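Local atomic coordinates of dihydrodipicolinate synthase (Bacillus clausii KSM-K16, PDB entry 3E96), a protein that probably catalyses formation of 4-hydroxy-tetrahydrodipicolinate, a step of lysine biosynthesis, as a TIM-barrel lyase of the DapA family. Residues 235-238 / 239-242; 243-246 / 247-251; 257-260 / 261-265; 285-288 / 289-292; 295-298 / 299-302. All blocks are in the same frame, centred on the assembly; numbering follows the deposited sequence.

Overall arrangement
Along the chain the five contacts come in series, and none encloses or crosses another. Each joins neighbouring turns, so no long loop is closed. Interactions 1 and 2 share helix 235-252, the first turns and the later, kinked part, with centres about 13 Å apart. Interaction 3 is the turn that leads into helix 262-270. Interactions 4 and 5 mark the start and the end of helix 287-299. Interaction 2 is the hub: it touches 3, 4 and 5, with Phe248 between Val263 and Trp300. Asn259 of interaction 3 links to Leu251 and Asp289. The three helices thus pack together, in the chain after the last strand, 210-213, of the eight-stranded barrel.

Interaction 1 (235-238 / 239-242); sequences NDAV and WRIW
Trp239 and Arg240 lie back over the turn 235-238, and the backbone bonds of a regular helix hold the two halves together. Four i to i+4 hydrogen bonds do this. Trp239 N to Asn235 O is the straightest, at 175° and 3.1 Å. Trp242 N to Val238 O is the shortest, at 2.8 Å.

The side-chain contacts are of two kinds. The first is aromatic. Trp239 CG is anti to the carbonyl carbon (chi1 -64°), which brings the indole back along the helix. Its CD1 comes to 3.0 Å from Asn235 O, which already takes the Trp239 N-H. One turn on, Trp239 CZ3 lies 4.0 Å above the ring plane of Trp242, offset toward the rim. Phe202 meets both indoles, and Trp242 NE1 is bonded to Lys198 O.

The second kind is packing of side chains on the turn before. Arg240 is bent at chi2 and chi3. This folds the guanidinium back so that one face covers Ala237 CA, with NH2 3.7 Å from Ala237 CB. Ile241 CG1 rests 3.0 Å from Ala237 O. Val238 and Ile241 turn to helix 220-231. The arrangement is that of the first turns of an amphipathic helix, packed on the outer helices of a TIM barrel.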
loop_
_atom_site.group_PDB
_atom_site.type_symbol
_atom_site.label_atom_id
_atom_site.label_comp_id
_atom_site.label_asym_id
_atom_site.label_seq_id
_atom_site.Cartn_x
_atom_site.Cartn_y
_atom_site.Cartn_z
ATOM N N ASN B 235 13.948 -8.317 34.603
ATOM C CA ASN B 235 12.969 -9.232 34.021
ATOM C C ASN B 235 11.578 -9.217 34.645
ATOM O O ASN B 235 10.577 -9.183 33.930
ATOM C CB ASN B 235 13.523 -10.658 34.042
ATOM C CG ASN B 235 14.679 -10.843 33.079
ATOM O OD1 ASN B 235 15.422 -11.821 33.166
ATOM N ND2 ASN B 235 14.829 -9.909 32.144
ATOM N N ASP B 236 11.498 -9.252 35.971
ATOM C CA ASP B 236 10.193 -9.244 36.616
ATOM C C ASP B 236 9.395 -7.996 36.244
ATOM O O ASP B 236 8.187 -8.071 36.026
ATOM C CB ASP B 236 10.336 -9.337 38.138
ATOM C CG ASP B 236 10.972 -10.643 38.588
ATOM O OD1 ASP B 236 10.949 -11.622 37.811
ATOM O OD2 ASP B 236 11.483 -10.693 39.728
ATOM N N ALA B 237 10.073 -6.853 36.168
ATOM C CA ALA B 237 9.414 -5.597 35.812
ATOM C C ALA B 237 8.976 -5.611 34.349
ATOM O O ALA B 237 7.877 -5.167 34.015
ATOM C CB ALA B 237 10.352 -4.419 36.063
ATOM N N VAL B 238 9.843 -6.116 33.478
ATOM C CA VAL B 238 9.534 -6.184 32.053
ATOM C C VAL B 238 8.231 -6.934 31.813
ATOM O O VAL B 238 7.328 -6.431 31.145
ATOM C CB VAL B 238 10.666 -6.897 31.270
ATOM C CG1 VAL B 238 10.207 -7.217 29.846
ATOM C CG2 VAL B 238 11.900 -6.012 31.235
ATOM N N TRP B 239 8.131 -8.137 32.366
ATOM C CA TRP B 239 6.938 -8.952 32.178
ATOM C C TRP B 239 5.695 -8.347 32.809
ATOM O O TRP B 239 4.591 -8.501 32.287
ATOM C CB TRP B 239 7.183 -10.365 32.713
ATOM C CG TRP B 239 8.251 -11.075 31.940
ATOM C CD1 TRP B 239 9.430 -11.563 32.424
ATOM C CD2 TRP B 239 8.257 -11.337 30.529
ATOM N NE1 TRP B 239 10.171 -12.109 31.404
ATOM C CE2 TRP B 239 9.476 -11.985 30.230
ATOM C CE3 TRP B 239 7.351 -11.087 29.490
ATOM C CZ2 TRP B 239 9.814 -12.384 28.931
ATOM C CZ3 TRP B 239 7.687 -11.484 28.198
ATOM C CH2 TRP B 239 8.908 -12.126 27.932
ATOM N N ARG B 240 5.870 -7.653 33.926
ATOM C CA ARG B 240 4.739 -7.022 34.591
ATOM C C ARG B 240 4.179 -5.918 33.698
ATOM O O ARG B 240 2.973 -5.840 33.474
ATOM C CB ARG B 240 5.179 -6.431 35.931
ATOM C CG ARG B 240 4.063 -5.749 36.714
ATOM C CD ARG B 240 4.453 -4.323 37.054
ATOM N NE ARG B 240 5.752 -4.264 37.719
ATOM C CZ ARG B 240 6.537 -3.192 37.722
ATOM N NH1 ARG B 240 6.154 -2.091 37.091
ATOM N NH2 ARG B 240 7.706 -3.221 38.349
ATOM N N ILE B 241 5.067 -5.065 33.194
ATOM C CA ILE B 241 4.668 -3.966 32.321
ATOM C C ILE B 241 4.095 -4.534 31.022
ATOM O O ILE B 241 3.091 -4.041 30.503
ATOM C CB ILE B 241 5.874 -3.061 31.991
ATOM C CG1 ILE B 241 6.511 -2.555 33.288
ATOM C CG2 ILE B 241 5.429 -1.886 31.133
ATOM C CD1 ILE B 241 7.846 -1.853 33.087
ATOM N N TRP B 242 4.741 -5.571 30.503
ATOM C CA TRP B 242 4.290 -6.217 29.273
ATOM C C TRP B 242 2.848 -6.724 29.406
ATOM O O TRP B 242 1.993 -6.398 28.580
ATOM C CB TRP B 242 5.220 -7.380 28.925
ATOM C CG TRP B 242 4.818 -8.132 27.695
ATOM C CD1 TRP B 242 4.959 -7.724 26.397
ATOM C CD2 TRP B 242 4.209 -9.428 27.647
ATOM N NE1 TRP B 242 4.476 -8.693 25.541
ATOM C CE2 TRP B 242 4.010 -9.747 26.285
ATOM C CE3 TRP B 242 3.813 -10.349 28.624
ATOM C CZ2 TRP B 242 3.430 -10.953 25.876
ATOM C CZ3 TRP B 242 3.236 -11.549 28.216
ATOM C CH2 TRP B 242 3.051 -11.838 26.852
#

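Interaction 2 (243-246 / 247-251); sequences EDIV and PFEDL
A proline kink within helix 235-252 is the motif here, and Val246 and Pro247 form its centre. Pro247 N has no hydrogen to give. Its ring instead puts CD 3.3 Å from Glu243 O, where a helical N-H would otherwise bond. Val246 CB and Pro247 CD are tight at 3.4 Å.

The backbone bonds are weak just after the kink. Ile245 O receives Phe248 N at 3.0 Å, a weak bond bent to 127°. The i to i+4 pattern returns weakly at Glu249 N, 3.3 Å from Ile245 O, and is firm from Asp250 N to Val246 O, 2.8 Å.

Two side-chain pairs span the bend. With chi1 at 174°, Val246 brings CG1 to 3.2 Å from Asp250 OD2, and the two side chains cross at a slant. On another side Ile245 CG2 and Glu249 CG run alongside each other, 4.0 Å apart. The carboxylates have partners beyond the bend: Asp250 pairs with Lys198, Glu249 with Arg252 and Asp244 with Lys222.

Pro247 and Phe248 pack on Leu296 of helix 287-299. Phe248 also reaches Val263 and Ala267 of helix 262-270, while Ile245 covers Leu215, just after barrel strand 210-213.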
loop_
_atom_site.group_PDB
_atom_site.type_symbol
_atom_site.label_atom_id
_atom_site.label_comp_id
_atom_site.label_asym_id
_atom_site.label_seq_id
_atom_site.Cartn_x
_atom_site.Cartn_y
_atom_site.Cartn_z
ATOM N N GLU B 243 2.575 -7.517 30.439
ATOM C CA GLU B 243 1.226 -8.049 30.640
ATOM C C GLU B 243 0.209 -6.921 30.760
ATOM O O GLU B 243 -0.935 -7.052 30.329
ATOM C CB GLU B 243 1.157 -8.907 31.906
ATOM C CG GLU B 243 1.918 -10.212 31.830
ATOM C CD GLU B 243 1.557 -11.146 32.965
ATOM O OE1 GLU B 243 0.423 -11.668 32.966
ATOM O OE2 GLU B 243 2.401 -11.351 33.855
ATOM N N ASP B 244 0.645 -5.815 31.350
ATOM C CA ASP B 244 -0.200 -4.641 31.552
ATOM C C ASP B 244 -0.584 -3.962 30.235
ATOM O O ASP B 244 -1.699 -3.467 30.087
ATOM C CB ASP B 244 0.541 -3.638 32.450
ATOM C CG ASP B 244 -0.322 -2.460 32.863
ATOM O OD1 ASP B 244 -1.361 -2.681 33.518
ATOM O OD2 ASP B 244 0.044 -1.309 32.540
ATOM N N ILE B 245 0.341 -3.952 29.278
ATOM C CA ILE B 245 0.110 -3.293 27.991
ATOM C C ILE B 245 -0.449 -4.162 26.858
ATOM O O ILE B 245 -1.133 -3.652 25.970
ATOM C CB ILE B 245 1.417 -2.622 27.497
ATOM C CG1 ILE B 245 1.890 -1.590 28.526
ATOM C CG2 ILE B 245 1.193 -1.941 26.155
ATOM C CD1 ILE B 245 3.282 -1.040 28.253
ATOM N N VAL B 246 -0.175 -5.463 26.888
ATOM C CA VAL B 246 -0.631 -6.356 25.820
ATOM C C VAL B 246 -2.099 -6.254 25.386
ATOM O O VAL B 246 -2.389 -6.195 24.189
ATOM C CB VAL B 246 -0.321 -7.834 26.154
ATOM C CG1 VAL B 246 -0.931 -8.748 25.092
ATOM C CG2 VAL B 246 1.182 -8.043 26.198
ATOM N N PRO B 247 -3.042 -6.239 26.339
ATOM C CA PRO B 247 -4.454 -6.145 25.951
ATOM C C PRO B 247 -4.756 -4.944 25.051
ATOM O O PRO B 247 -5.563 -5.038 24.125
ATOM C CB PRO B 247 -5.175 -6.067 27.296
ATOM C CG PRO B 247 -4.287 -6.884 28.193
ATOM C CD PRO B 247 -2.907 -6.403 27.799
ATOM N N PHE B 248 -4.101 -3.822 25.323
ATOM C CA PHE B 248 -4.296 -2.615 24.535
ATOM C C PHE B 248 -3.777 -2.835 23.117
ATOM O O PHE B 248 -4.434 -2.469 22.138
ATOM C CB PHE B 248 -3.554 -1.438 25.173
ATOM C CG PHE B 248 -3.782 -0.121 24.476
ATOM C CD1 PHE B 248 -5.026 0.500 24.524
ATOM C CD2 PHE B 248 -2.751 0.497 23.776
ATOM C CE1 PHE B 248 -5.242 1.726 23.886
ATOM C CE2 PHE B 248 -2.952 1.721 23.134
ATOM C CZ PHE B 248 -4.201 2.335 23.190
ATOM N N GLU B 249 -2.593 -3.431 23.012
ATOM C CA GLU B 249 -2.004 -3.691 21.705
ATOM C C GLU B 249 -2.828 -4.706 20.917
ATOM O O GLU B 249 -2.956 -4.591 19.696
ATOM C CB GLU B 249 -0.554 -4.164 21.862
ATOM C CG GLU B 249 0.381 -3.056 22.350
ATOM C CD GLU B 249 0.466 -1.895 21.364
ATOM O OE1 GLU B 249 1.004 -2.094 20.256
ATOM O OE2 GLU B 249 -0.014 -0.786 21.687
ATOM N N ASP B 250 -3.399 -5.693 21.606
ATOM C CA ASP B 250 -4.220 -6.682 20.916
ATOM C C ASP B 250 -5.509 -6.051 20.401
ATOM O O ASP B 250 -5.997 -6.410 19.330
ATOM C CB ASP B 250 -4.548 -7.865 21.830
ATOM C CG ASP B 250 -3.352 -8.762 22.061
ATOM O OD1 ASP B 250 -2.451 -8.790 21.194
ATOM O OD2 ASP B 250 -3.318 -9.453 23.100
ATOM N N LEU B 251 -6.054 -5.100 21.156
ATOM C CA LEU B 251 -7.277 -4.430 20.734
ATOM C C LEU B 251 -6.991 -3.582 19.492
ATOM O O LEU B 251 -7.814 -3.505 18.579
ATOM C CB LEU B 251 -7.817 -3.553 21.862
ATOM C CG LEU B 251 -9.171 -2.882 21.619
ATOM C CD1 LEU B 251 -10.197 -3.902 21.143
ATOM C CD2 LEU B 251 -9.633 -2.222 22.916
#

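Interaction 3 (257-260 / 261-265); sequences QGNN and VVVIK
Asn260, Asn259 and Val261 carry most of this contact, where a type I turn from Gln257 to Asn260 runs into helix 262-270. Asn259 O takes the N-H of Val263 at 3.1 Å, with an angle of 161°. This bond joins Asn259 to Val263 of the helix. The Asn259 side chain lies across Val263: CB and ND2 are 3.6 and 3.5 Å from Val263 CG2. Its OD1 meets Val262 CG1. With chi1 of Val262 at 62° that methyl turns to Asn259, 3.6 Å from its CA. Asn259 ND2 is bonded to Asp289 OD2 and Leu251 O.

The chi1 of Asn260, -170°, aims the amide back over the turn, where ND2 makes a weak bond to Gln257 OE1. The other end, OD1, accepts from Arg252 and lies 3.7 Å from Val261 CG2. Tyr119 of the second subunit packs on Asn260 and Val261.

Val261 N is bonded to a water at 2.9 Å. The same water donates to Gly258 O at 2.7 Å and so bridges Gly258 and Val261. Ile264 CD1 rests on Asn260 O, and its side chain is about 4 Å from that of Thr56, predicted to bind pyruvate.

The chemistry is that of a buried polar junction. Asn259 ND2 has two acceptors; Asn260 has one bond at OD1 and a weak one at ND2. This is consistent with a well-ordered turn near the predicted pyruvate site.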
loop_
_atom_site.group_PDB
_atom_site.type_symbol
_atom_site.label_atom_id
_atom_site.label_comp_id
_atom_site.label_asym_id
_atom_site.label_seq_id
_atom_site.Cartn_x
_atom_site.Cartn_y
_atom_site.Cartn_z
ATOM N N GLN B 257 -5.141 -5.346 12.038
ATOM C CA GLN B 257 -4.575 -4.031 12.340
ATOM C C GLN B 257 -5.454 -2.851 11.933
ATOM O O GLN B 257 -5.032 -1.703 12.041
ATOM C CB GLN B 257 -3.197 -3.880 11.685
ATOM C CG GLN B 257 -2.132 -4.805 12.249
ATOM C CD GLN B 257 -1.406 -4.201 13.431
ATOM O OE1 GLN B 257 -2.017 -3.844 14.446
ATOM N NE2 GLN B 257 -0.088 -4.073 13.307
ATOM N N GLY B 258 -6.668 -3.121 11.468
ATOM C CA GLY B 258 -7.542 -2.025 11.085
ATOM C C GLY B 258 -7.815 -1.087 12.253
ATOM O O GLY B 258 -8.043 0.106 12.061
ATOM N N ASN B 259 -7.785 -1.634 13.467
ATOM C CA ASN B 259 -8.038 -0.872 14.695
ATOM C C ASN B 259 -6.816 -0.126 15.230
ATOM O O ASN B 259 -6.925 0.630 16.198
ATOM C CB ASN B 259 -8.514 -1.824 15.797
ATOM C CG ASN B 259 -10.019 -1.837 15.961
ATOM O OD1 ASN B 259 -10.755 -1.360 15.101
ATOM N ND2 ASN B 259 -10.485 -2.399 17.074
ATOM N N ASN B 260 -5.664 -0.327 14.596
ATOM C CA ASN B 260 -4.410 0.257 15.064
ATOM C C ASN B 260 -4.400 1.707 15.551
ATOM O O ASN B 260 -3.882 1.995 16.634
ATOM C CB ASN B 260 -3.327 0.073 13.999
ATOM C CG ASN B 260 -1.949 0.433 14.512
ATOM O OD1 ASN B 260 -1.635 1.605 14.717
ATOM N ND2 ASN B 260 -1.121 -0.579 14.732
ATOM N N VAL B 261 -4.960 2.617 14.764
ATOM C CA VAL B 261 -4.975 4.027 15.149
ATOM C C VAL B 261 -6.295 4.468 15.765
ATOM O O VAL B 261 -6.310 5.233 16.733
ATOM C CB VAL B 261 -4.670 4.937 13.931
ATOM C CG1 VAL B 261 -4.796 6.415 14.328
ATOM C CG2 VAL B 261 -3.266 4.650 13.407
ATOM N N VAL B 262 -7.405 3.986 15.217
ATOM C CA VAL B 262 -8.701 4.388 15.742
ATOM C C VAL B 262 -8.855 4.048 17.230
ATOM O O VAL B 262 -9.471 4.810 17.972
ATOM C CB VAL B 262 -9.864 3.791 14.906
ATOM C CG1 VAL B 262 -9.844 2.276 14.966
ATOM C CG2 VAL B 262 -11.195 4.358 15.400
ATOM N N VAL B 263 -8.288 2.927 17.672
ATOM C CA VAL B 263 -8.361 2.560 19.092
ATOM C C VAL B 263 -7.606 3.607 19.919
ATOM O O VAL B 263 -8.061 4.020 20.993
ATOM C CB VAL B 263 -7.743 1.163 19.362
ATOM C CG1 VAL B 263 -7.551 0.949 20.867
ATOM C CG2 VAL B 263 -8.655 0.078 18.801
ATOM N N ILE B 264 -6.449 4.033 19.415
ATOM C CA ILE B 264 -5.655 5.046 20.103
ATOM C C ILE B 264 -6.442 6.356 20.223
ATOM O O ILE B 264 -6.513 6.959 21.303
ATOM C CB ILE B 264 -4.328 5.329 19.350
ATOM C CG1 ILE B 264 -3.385 4.134 19.492
ATOM C CG2 ILE B 264 -3.660 6.584 19.903
ATOM C CD1 ILE B 264 -2.082 4.286 18.728
ATOM N N LYS B 265 -7.041 6.789 19.118
ATOM C CA LYS B 265 -7.800 8.036 19.117
ATOM C C LYS B 265 -9.035 8.034 20.004
ATOM O O LYS B 265 -9.312 9.023 20.688
ATOM C CB LYS B 265 -8.178 8.427 17.683
ATOM C CG LYS B 265 -6.977 8.917 16.868
ATOM C CD LYS B 265 -7.377 9.516 15.524
ATOM C CE LYS B 265 -6.155 10.100 14.815
ATOM N NZ LYS B 265 -6.452 10.562 13.421
HETATM O O HOH W 1 -6.927 2.548 12.582
#

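Interaction 4 (285-288 / 289-292); sequences LSNE and DKQL
Lys290 NZ is held by two partners, Leu285 O at 2.8 Å and the carboxylate of Glu266 in a salt bridge. The lysine chain runs extended back along the helix start and bends only at chi4 (52°), which turns NZ in to the carbonyl. NZ stands above the carbonyl plane of Leu285, not on a lone pair. On the way Lys290 CG passes Leu285 CB at 3.9 Å.

Ser286 is the N-cap of helix 287-299. With chi1 at 62° its OG accepts the N-H of Asp289 at 3.2 Å and 168°. Ser286 O receives Lys290 N at 2.9 Å.

A water bridges Ser286 N, from which it accepts, and Asp289 OD2, to which it donates at 2.6 Å. OD2 also bonds Tyr255 OH, and OD1 pairs with Lys254. Leu285 CD2 lies 3.9 Å from Asp289 CB, the two side chains crossing at about a right angle. The leucine then packs on Val262 and Val263.

Asp289 thus sits at a helix N terminus with Lys254, Tyr255 and a water around it. Glu288 OE2, a like charge, lies 4.7 Å from Asp289 OD1. The other surroundings probably outweigh it and stabilise the negative charge.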
loop_
_atom_site.group_PDB
_atom_site.type_symbol
_atom_site.label_atom_id
_atom_site.label_comp_id
_atom_site.label_asym_id
_atom_site.label_seq_id
_atom_site.Cartn_x
_atom_site.Cartn_y
_atom_site.Cartn_z
ATOM N N LEU B 285 -15.089 3.240 15.919
ATOM C CA LEU B 285 -15.248 1.923 16.524
ATOM C C LEU B 285 -16.713 1.545 16.680
ATOM O O LEU B 285 -17.579 2.411 16.796
ATOM C CB LEU B 285 -14.585 1.882 17.910
ATOM C CG LEU B 285 -13.061 1.997 18.003
ATOM C CD1 LEU B 285 -12.633 1.955 19.467
ATOM C CD2 LEU B 285 -12.416 0.853 17.232
ATOM N N SER B 286 -16.979 0.244 16.679
ATOM C CA SER B 286 -18.335 -0.260 16.872
ATOM C C SER B 286 -18.625 -0.074 18.359
ATOM O O SER B 286 -17.715 0.228 19.135
ATOM C CB SER B 286 -18.399 -1.748 16.539
ATOM O OG SER B 286 -17.545 -2.482 17.404
ATOM N N ASN B 287 -19.878 -0.256 18.762
ATOM C CA ASN B 287 -20.223 -0.110 20.170
ATOM C C ASN B 287 -19.474 -1.173 20.965
ATOM O O ASN B 287 -19.000 -0.918 22.073
ATOM C CB ASN B 287 -21.734 -0.262 20.378
ATOM C CG ASN B 287 -22.532 0.817 19.672
ATOM O OD1 ASN B 287 -22.195 2.000 19.743
ATOM N ND2 ASN B 287 -23.602 0.416 18.994
ATOM N N GLU B 288 -19.355 -2.362 20.384
ATOM C CA GLU B 288 -18.649 -3.456 21.034
ATOM C C GLU B 288 -17.215 -3.062 21.368
ATOM O O GLU B 288 -16.762 -3.242 22.495
ATOM C CB GLU B 288 -18.623 -4.691 20.131
ATOM C CG GLU B 288 -17.816 -5.847 20.710
ATOM C CD GLU B 288 -17.620 -6.984 19.723
ATOM O OE1 GLU B 288 -16.992 -7.996 20.104
ATOM O OE2 GLU B 288 -18.087 -6.866 18.569
ATOM N N ASP B 289 -16.495 -2.536 20.380
ATOM C CA ASP B 289 -15.108 -2.139 20.597
ATOM C C ASP B 289 -14.979 -0.919 21.512
ATOM O O ASP B 289 -14.007 -0.800 22.252
ATOM C CB ASP B 289 -14.407 -1.887 19.257
ATOM C CG ASP B 289 -14.084 -3.181 18.517
ATOM O OD1 ASP B 289 -14.262 -4.268 19.107
ATOM O OD2 ASP B 289 -13.642 -3.115 17.348
ATOM N N LYS B 290 -15.953 -0.013 21.461
ATOM C CA LYS B 290 -15.921 1.163 22.333
ATOM C C LYS B 290 -15.976 0.675 23.784
ATOM O O LYS B 290 -15.313 1.224 24.664
ATOM C CB LYS B 290 -17.115 2.081 22.046
ATOM C CG LYS B 290 -16.930 3.009 20.855
ATOM C CD LYS B 290 -18.232 3.720 20.514
ATOM C CE LYS B 290 -17.997 4.958 19.656
ATOM N NZ LYS B 290 -17.166 4.684 18.450
ATOM N N GLN B 291 -16.763 -0.370 24.020
ATOM C CA GLN B 291 -16.898 -0.942 25.356
ATOM C C GLN B 291 -15.589 -1.605 25.779
ATOM O O GLN B 291 -15.186 -1.521 26.940
ATOM C CB GLN B 291 -18.030 -1.974 25.379
ATOM C CG GLN B 291 -18.343 -2.534 26.760
ATOM C CD GLN B 291 -19.026 -1.519 27.661
ATOM O OE1 GLN B 291 -18.483 -0.450 27.942
ATOM N NE2 GLN B 291 -20.229 -1.850 28.117
ATOM N N LEU B 292 -14.919 -2.262 24.836
ATOM C CA LEU B 292 -13.653 -2.914 25.145
ATOM C C LEU B 292 -12.585 -1.879 25.501
ATOM O O LEU B 292 -11.738 -2.129 26.354
ATOM C CB LEU B 292 -13.183 -3.769 23.961
ATOM C CG LEU B 292 -14.049 -4.981 23.610
ATOM C CD1 LEU B 292 -13.521 -5.644 22.342
ATOM C CD2 LEU B 292 -14.045 -5.965 24.774
HETATM O O HOH W 2 -14.923 -1.586 15.702
#

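Interaction 5 (295-298 / 299-302); sequences ELLS and SWKL
Leu297 and Leu302 meet across a Schellman motif, the C-terminal end of helix 287-299. The chain leaves helical angles at Lys301, whose phi is positive (57°). Leu302 N then bonds back to Leu297 O at 3.0 Å, and Lys301 N to Ser298 O at 2.8 Å.

The tight part is apolar. Leu297 CD2 touches Trp300 CE3 at 3.8 Å, the two side chains meeting at a slant. The same methyl reaches Leu302 CD1 at 4.2 Å, the hydrophobic contact that often accompanies this motif. Trp300 goes on to meet the ring of Phe248, makes a cation-pi contact with Lys222, and gives its NE1 hydrogen to Asp244 O. Through Phe248 and Asp244 it faces helix 235-252.

The other side is looser. Glu295, Ser298 and Lys301 are exposed, and each starts away from the other segment. Lys301 is extended beyond CG and offers little but CG, 4.0 Å from Ser298 O.

Ser299, though exposed, is tied down. A chi1 of 75° turns its OG back onto the helix. Leu296 O therefore accepts twice, from Ser299 OG at 2.7 Å and from Trp300 N at 3.0 Å, both from the same face of its carbonyl plane.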
loop_
_atom_site.group_PDB
_atom_site.type_symbol
_atom_site.label_atom_id
_atom_site.label_comp_id
_atom_site.label_asym_id
_atom_site.label_seq_id
_atom_site.Cartn_x
_atom_site.Cartn_y
_atom_site.Cartn_z
ATOM N N GLU B 295 -13.455 -0.702 29.077
ATOM C CA GLU B 295 -13.067 -1.693 30.073
ATOM C C GLU B 295 -11.553 -1.752 30.243
ATOM O O GLU B 295 -11.056 -2.038 31.331
ATOM C CB GLU B 295 -13.599 -3.075 29.684
ATOM C CG GLU B 295 -15.080 -3.077 29.338
ATOM C CD GLU B 295 -15.624 -4.465 29.055
ATOM O OE1 GLU B 295 -14.892 -5.288 28.461
ATOM O OE2 GLU B 295 -16.790 -4.729 29.416
ATOM N N LEU B 296 -10.820 -1.480 29.169
ATOM C CA LEU B 296 -9.363 -1.511 29.228
ATOM C C LEU B 296 -8.839 -0.316 30.029
ATOM O O LEU B 296 -7.944 -0.456 30.867
ATOM C CB LEU B 296 -8.786 -1.491 27.811
ATOM C CG LEU B 296 -7.354 -1.985 27.618
ATOM C CD1 LEU B 296 -7.258 -3.451 28.010
ATOM C CD2 LEU B 296 -6.956 -1.817 26.163
ATOM N N LEU B 297 -9.398 0.859 29.764
ATOM C CA LEU B 297 -8.987 2.067 30.469
ATOM C C LEU B 297 -9.389 1.956 31.934
ATOM O O LEU B 297 -8.697 2.456 32.821
ATOM C CB LEU B 297 -9.632 3.303 29.835
ATOM C CG LEU B 297 -9.147 3.646 28.424
ATOM C CD1 LEU B 297 -9.870 4.881 27.918
ATOM C CD2 LEU B 297 -7.639 3.872 28.434
ATOM N N SER B 298 -10.512 1.291 32.176
ATOM C CA SER B 298 -10.996 1.090 33.533
ATOM C C SER B 298 -10.009 0.192 34.280
ATOM O O SER B 298 -9.660 0.460 35.429
ATOM C CB SER B 298 -12.382 0.441 33.502
ATOM O OG SER B 298 -12.905 0.278 34.809
ATOM N N SER B 299 -9.543 -0.866 33.620
ATOM C CA SER B 299 -8.599 -1.783 34.251
ATOM C C SER B 299 -7.275 -1.082 34.535
ATOM O O SER B 299 -6.589 -1.414 35.504
ATOM C CB SER B 299 -8.359 -3.015 33.369
ATOM O OG SER B 299 -7.525 -2.705 32.265
ATOM N N TRP B 300 -6.913 -0.118 33.691
ATOM C CA TRP B 300 -5.676 0.637 33.888
ATOM C C TRP B 300 -5.897 1.691 34.969
ATOM O O TRP B 300 -4.986 2.444 35.308
ATOM C CB TRP B 300 -5.248 1.350 32.602
ATOM C CG TRP B 300 -4.404 0.530 31.676
ATOM C CD1 TRP B 300 -3.676 -0.579 31.991
ATOM C CD2 TRP B 300 -4.132 0.812 30.299
ATOM N NE1 TRP B 300 -2.962 -1.006 30.894
ATOM C CE2 TRP B 300 -3.222 -0.169 29.843
ATOM C CE3 TRP B 300 -4.564 1.801 29.407
ATOM C CZ2 TRP B 300 -2.736 -0.188 28.531
ATOM C CZ3 TRP B 300 -4.080 1.782 28.100
ATOM C CH2 TRP B 300 -3.174 0.792 27.678
ATOM N N LYS B 301 -7.121 1.741 35.486
ATOM C CA LYS B 301 -7.491 2.701 36.516
ATOM C C LYS B 301 -7.243 4.134 36.054
ATOM O O LYS B 301 -6.671 4.950 36.781
ATOM C CB LYS B 301 -6.724 2.393 37.805
ATOM C CG LYS B 301 -7.056 1.006 38.349
ATOM C CD LYS B 301 -6.552 0.781 39.765
ATOM C CE LYS B 301 -7.053 -0.556 40.300
ATOM N NZ LYS B 301 -6.682 -0.777 41.727
ATOM N N LEU B 302 -7.703 4.432 34.839
ATOM C CA LEU B 302 -7.543 5.757 34.245
ATOM C C LEU B 302 -8.844 6.540 34.089
ATOM O O LEU B 302 -8.815 7.756 33.916
ATOM C CB LEU B 302 -6.873 5.639 32.874
ATOM C CG LEU B 302 -5.437 5.119 32.838
ATOM C CD1 LEU B 302 -4.969 5.049 31.393
ATOM C CD2 LEU B 302 -4.533 6.037 33.646
#